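Local coordinates for arginine 3rd transport system periplasmic binding protein (Legionella pneumophila subsp. pneumophila str. Philadelphia 1, PDB 3KZG) that probably binds arginine in the periplasm and hands it to an ABC-type uptake system, at residues D200-V203 with L204-I208; E214-D218 with G219-R223. All coordinates share one frame; numbering follows the deposited sequence.

Contact 1 of 2, residues D200-V203 with L204-I208; sequences DQFV and LIKKI
Q201 is the N-cap of helix 202-217, and its carbonyl starts the alpha-helical bonding of the first turn by accepting the backbone N-H of I205. That bond is nearly straight, 3.0 Å from I205 N to Q201 O with an angle of 168° at the hydrogen. The carbonyls that follow are used in the same i to i+4 pattern. F202 O takes the proton of K206 N at 3.0 Å, V203 O that of K207 N at 3.2 Å, and L204 O that of I208 N at 3.0 Å, so four successive acceptors are satisfied by backbone donors one turn on. Just ahead of the N-cap, D200 OD2 forms a salt bridge with R62.

Residue types follow the faces of the helix. Apolar L204 and I208 turn to L66 of strand 66-67, and the side chain of Q201 lies beside L204, pointing the same way. Buried I205 packs its CG1 3.5 Å from Q201 O. On the outer side F202 sets CG between its backbone N and carbonyl carbon (chi1 58°), a conformation awkward for an aromatic deep inside a helix, where the preceding turn obstructs it, but accessible at a first residue. Ring atom CD1 of F202 lies 4.5 Å from K206 NZ, the ammonium approaching obliquely; K206 itself is extended and packs on E191 of a second subunit. K207 suits an exposed position because its methylenes cover the backbone while its charge can face water. A bend at chi3 (-71°) brings its chain back over the preceding turn, where it crosses V203, with K207 CE 3.3 Å from V203 O and 3.8 Å from V203 CG1.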
loop_
_atom_site.group_PDB
_atom_site.type_symbol
_atom_site.label_atom_id
_atom_site.label_comp_id
_atom_site.label_asym_id
_atom_site.label_seq_id
_atom_site.Cartn_x
_atom_site.Cartn_y
_atom_site.Cartn_z
ATOM N N ASP A 200 -9.905 21.004 -31.846
ATOM C CA ASP A 200 -9.415 22.301 -31.395
ATOM C C ASP A 200 -9.487 22.521 -29.890
ATOM O O ASP A 200 -9.210 23.618 -29.408
ATOM C CB ASP A 200 -10.159 23.438 -32.105
ATOM C CG ASP A 200 -11.658 23.386 -31.890
ATOM O OD1 ASP A 200 -12.106 22.836 -30.864
ATOM O OD2 ASP A 200 -12.392 23.919 -32.747
ATOM N N GLN A 201 -9.845 21.484 -29.143
ATOM C CA GLN A 201 -9.948 21.617 -27.696
ATOM C C GLN A 201 -8.770 20.945 -26.991
ATOM O O GLN A 201 -8.881 20.532 -25.837
ATOM C CB GLN A 201 -11.265 21.011 -27.205
ATOM C CG GLN A 201 -12.515 21.582 -27.886
ATOM C CD GLN A 201 -13.799 21.093 -27.242
ATOM O OE1 GLN A 201 -14.144 21.503 -26.130
ATOM N NE2 GLN A 201 -14.500 20.198 -27.927
ATOM N N PHE A 202 -7.641 20.855 -27.688
ATOM C CA PHE A 202 -6.450 20.229 -27.134
ATOM C C PHE A 202 -5.958 20.863 -25.834
ATOM O O PHE A 202 -5.363 20.180 -24.998
ATOM C CB PHE A 202 -5.328 20.202 -28.183
ATOM C CG PHE A 202 -4.937 21.559 -28.703
ATOM C CD1 PHE A 202 -4.086 22.384 -27.969
ATOM C CD2 PHE A 202 -5.408 22.007 -29.933
ATOM C CE1 PHE A 202 -3.708 23.634 -28.457
ATOM C CE2 PHE A 202 -5.036 23.256 -30.429
ATOM C CZ PHE A 202 -4.185 24.070 -29.691
ATOM N N VAL A 203 -6.209 22.154 -25.637
ATOM C CA VAL A 203 -5.762 22.782 -24.403
ATOM C C VAL A 203 -6.552 22.211 -23.227
ATOM O O VAL A 203 -5.977 21.881 -22.185
ATOM C CB VAL A 203 -5.935 24.315 -24.433
ATOM C CG1 VAL A 203 -5.649 24.896 -23.054
ATOM C CG2 VAL A 203 -4.985 24.928 -25.464
ATOM N N LEU A 204 -7.866 22.088 -23.398
ATOM C CA LEU A 204 -8.718 21.547 -22.344
ATOM C C LEU A 204 -8.397 20.075 -22.075
ATOM O O LEU A 204 -8.327 19.642 -20.922
ATOM C CB LEU A 204 -10.199 21.699 -22.724
ATOM C CG LEU A 204 -11.245 21.095 -21.776
ATOM C CD1 LEU A 204 -11.084 21.675 -20.380
ATOM C CD2 LEU A 204 -12.642 21.374 -22.317
ATOM N N ILE A 205 -8.210 19.311 -23.143
ATOM C CA ILE A 205 -7.892 17.895 -23.017
ATOM C C ILE A 205 -6.579 17.703 -22.243
ATOM O O ILE A 205 -6.469 16.808 -21.394
ATOM C CB ILE A 205 -7.796 17.244 -24.418
ATOM C CG1 ILE A 205 -9.199 17.154 -25.032
ATOM C CG2 ILE A 205 -7.175 15.859 -24.327
ATOM C CD1 ILE A 205 -10.171 16.274 -24.235
ATOM N N LYS A 206 -5.593 18.551 -22.529
ATOM C CA LYS A 206 -4.306 18.473 -21.849
ATOM C C LYS A 206 -4.426 18.731 -20.353
ATOM O O LYS A 206 -3.751 18.082 -19.552
ATOM C CB LYS A 206 -3.307 19.442 -22.487
ATOM C CG LYS A 206 -2.748 18.907 -23.799
ATOM C CD LYS A 206 -1.776 19.876 -24.459
ATOM C CE LYS A 206 -1.303 19.321 -25.800
ATOM N NZ LYS A 206 -0.415 20.264 -26.525
ATOM N N LYS A 207 -5.284 19.675 -19.973
ATOM C CA LYS A 207 -5.491 19.975 -18.559
ATOM C C LYS A 207 -6.190 18.777 -17.897
ATOM O O LYS A 207 -5.909 18.432 -16.752
ATOM C CB LYS A 207 -6.340 21.250 -18.410
ATOM C CG LYS A 207 -5.633 22.524 -18.903
ATOM C CD LYS A 207 -6.543 23.758 -18.892
ATOM C CE LYS A 207 -7.604 23.683 -19.987
ATOM N NZ LYS A 207 -8.381 24.960 -20.157
ATOM N N ILE A 208 -7.099 18.137 -18.630
ATOM C CA ILE A 208 -7.806 16.973 -18.103
ATOM C C ILE A 208 -6.852 15.784 -17.937
ATOM O O ILE A 208 -7.010 14.974 -17.024
ATOM C CB ILE A 208 -8.981 16.573 -19.027
ATOM C CG1 ILE A 208 -10.074 17.644 -18.967
ATOM C CG2 ILE A 208 -9.541 15.207 -18.620
ATOM C CD1 ILE A 208 -11.180 17.450 -19.980
#

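Contact 2 of 2, residues E214-D218 with G219-R223; sequences EMEAD and GTYLR
D218 folds its carboxylate over the start of the next helix, overlapping T220. With CG held between its backbone N and carbonyl carbon (chi1 64°), D218 OD1 accepts two bonds: T220 N at 2.9 Å, nearly in line with the C-O bond, and T220 OG1 at a short 2.5 Å, from above the carboxylate plane. Threonine suits this place because its hydroxyl adds a second donor to the backbone N-H; its CG2 also meets CE of M215, a selenomethionine, at 3.8 Å. D218 OD2 forms a salt bridge with R40 of helix 29-40, the helix against which M215 packs.

M215 O, in the last turn of helix 202-217, is taken up from beyond the break: Y221 N bonds to it at 3.0 Å from well above the carbonyl plane (51° out), and a water that accepts from L222 N at 2.8 Å also donates to it. Y221 runs alongside E216, CG to CG 4.1 Å, with ring and carboxylate planes 82° apart, and its OH bonds to Y87 O. The E216 carboxylate faces E216 of a second subunit, so one of the pair may be protonated.

G219 bends the chain with left-handed backbone angles, where a side chain would collide with D218 O. The result is a glycine-centred break between two helices, with an Asx turn leading from D218 into helix 220-228.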
loop_
_atom_site.group_PDB
_atom_site.type_symbol
_atom_site.label_atom_id
_atom_site.label_comp_id
_atom_site.label_asym_id
_atom_site.label_seq_id
_atom_site.Cartn_x
_atom_site.Cartn_y
_atom_site.Cartn_z
ATOM N N GLU A 214 -2.993 13.093 -11.747
ATOM C CA GLU A 214 -2.954 13.461 -10.332
ATOM C C GLU A 214 -3.972 12.662 -9.521
ATOM O O GLU A 214 -3.774 12.425 -8.330
ATOM C CB GLU A 214 -3.206 14.964 -10.189
ATOM C CG GLU A 214 -2.332 15.774 -11.137
ATOM C CD GLU A 214 -2.625 17.255 -11.126
ATOM O OE1 GLU A 214 -3.812 17.633 -11.124
ATOM O OE2 GLU A 214 -1.657 18.043 -11.140
HETATM N N MSE A 215 -5.066 12.247 -10.154
HETATM C CA MSE A 215 -6.074 11.446 -9.456
HETATM C C MSE A 215 -5.576 10.012 -9.283
HETATM O O MSE A 215 -5.900 9.336 -8.307
HETATM C CB MSE A 215 -7.393 11.418 -10.239
HETATM C CG MSE A 215 -8.256 12.663 -10.095
HETATM SE SE MSE A 215 -9.805 12.530 -11.170
HETATM C CE MSE A 215 -10.786 11.254 -10.071
ATOM N N GLU A 216 -4.801 9.542 -10.250
ATOM C CA GLU A 216 -4.282 8.192 -10.173
ATOM C C GLU A 216 -3.175 8.174 -9.133
ATOM O O GLU A 216 -2.945 7.161 -8.477
ATOM C CB GLU A 216 -3.771 7.743 -11.547
ATOM C CG GLU A 216 -4.852 7.855 -12.613
ATOM C CD GLU A 216 -4.404 7.431 -13.994
ATOM O OE1 GLU A 216 -3.316 7.843 -14.438
ATOM O OE2 GLU A 216 -5.164 6.693 -14.651
ATOM N N ALA A 217 -2.518 9.314 -8.955
ATOM C CA ALA A 217 -1.425 9.404 -7.995
ATOM C C ALA A 217 -1.847 9.613 -6.534
ATOM O O ALA A 217 -1.135 9.183 -5.632
ATOM C CB ALA A 217 -0.455 10.498 -8.420
ATOM N N ASP A 218 -2.987 10.262 -6.288
ATOM C CA ASP A 218 -3.410 10.494 -4.907
ATOM C C ASP A 218 -4.459 9.520 -4.374
ATOM O O ASP A 218 -5.001 9.727 -3.288
ATOM C CB ASP A 218 -3.905 11.939 -4.710
ATOM C CG ASP A 218 -5.153 12.260 -5.517
ATOM O OD1 ASP A 218 -5.956 11.345 -5.792
ATOM O OD2 ASP A 218 -5.338 13.445 -5.861
ATOM N N GLY A 219 -4.750 8.465 -5.132
ATOM C CA GLY A 219 -5.717 7.477 -4.684
ATOM C C GLY A 219 -7.184 7.765 -4.952
ATOM O O GLY A 219 -8.034 6.904 -4.738
ATOM N N THR A 220 -7.494 8.968 -5.412
ATOM C CA THR A 220 -8.880 9.319 -5.696
ATOM C C THR A 220 -9.455 8.414 -6.787
ATOM O O THR A 220 -10.568 7.903 -6.662
ATOM C CB THR A 220 -9.000 10.782 -6.147
ATOM O OG1 THR A 220 -8.392 11.636 -5.169
ATOM C CG2 THR A 220 -10.467 11.167 -6.291
ATOM N N TYR A 221 -8.688 8.208 -7.852
ATOM C CA TYR A 221 -9.141 7.364 -8.950
ATOM C C TYR A 221 -9.384 5.928 -8.514
ATOM O O TYR A 221 -10.404 5.338 -8.859
ATOM C CB TYR A 221 -8.131 7.381 -10.101
ATOM C CG TYR A 221 -8.402 6.325 -11.152
ATOM C CD1 TYR A 221 -7.809 5.067 -11.067
ATOM C CD2 TYR A 221 -9.292 6.567 -12.198
ATOM C CE1 TYR A 221 -8.097 4.071 -11.997
ATOM C CE2 TYR A 221 -9.589 5.577 -13.137
ATOM C CZ TYR A 221 -8.989 4.332 -13.026
ATOM O OH TYR A 221 -9.291 3.337 -13.926
ATOM N N LEU A 222 -8.444 5.368 -7.757
ATOM C CA LEU A 222 -8.567 3.992 -7.290
ATOM C C LEU A 222 -9.808 3.808 -6.429
ATOM O O LEU A 222 -10.557 2.844 -6.610
ATOM C CB LEU A 222 -7.327 3.581 -6.494
ATOM C CG LEU A 222 -7.306 2.129 -5.998
ATOM C CD1 LEU A 222 -7.495 1.178 -7.175
ATOM C CD2 LEU A 222 -5.988 1.842 -5.302
ATOM N N ARG A 223 -10.028 4.736 -5.503
ATOM C CA ARG A 223 -11.181 4.665 -4.619
ATOM C C ARG A 223 -12.484 4.635 -5.412
ATOM O O ARG A 223 -13.340 3.781 -5.183
ATOM C CB ARG A 223 -11.187 5.847 -3.645
ATOM C CG ARG A 223 -12.329 5.789 -2.634
ATOM C CD ARG A 223 -12.204 6.844 -1.536
ATOM N NE ARG A 223 -12.248 8.209 -2.055
ATOM C CZ ARG A 223 -11.177 8.920 -2.393
ATOM N NH1 ARG A 223 -9.961 8.403 -2.262
ATOM N NH2 ARG A 223 -11.322 10.151 -2.867
HETATM O O HOH W 1 -5.801 6.387 -7.635
#

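Both contacts use helix 202-217: contact 1 is its opening turn, contact 2 its far end and the break into helix 220-228, with centres about 20 Å apart and nearest atoms about 6 Å apart. Contact 1 is a surface feature, anchored to strand 66-67 by one apolar face, and its polar chemistry across the two segments is regular backbone bonding. Contact 2 is partly buried between helix 29-40 and a second subunit. Because the helical pattern stops there, a carboxylate, a hydroxyl and a water join one backbone bond across the break. The second subunit is approached by one residue of contact 1 but by six of contact 2.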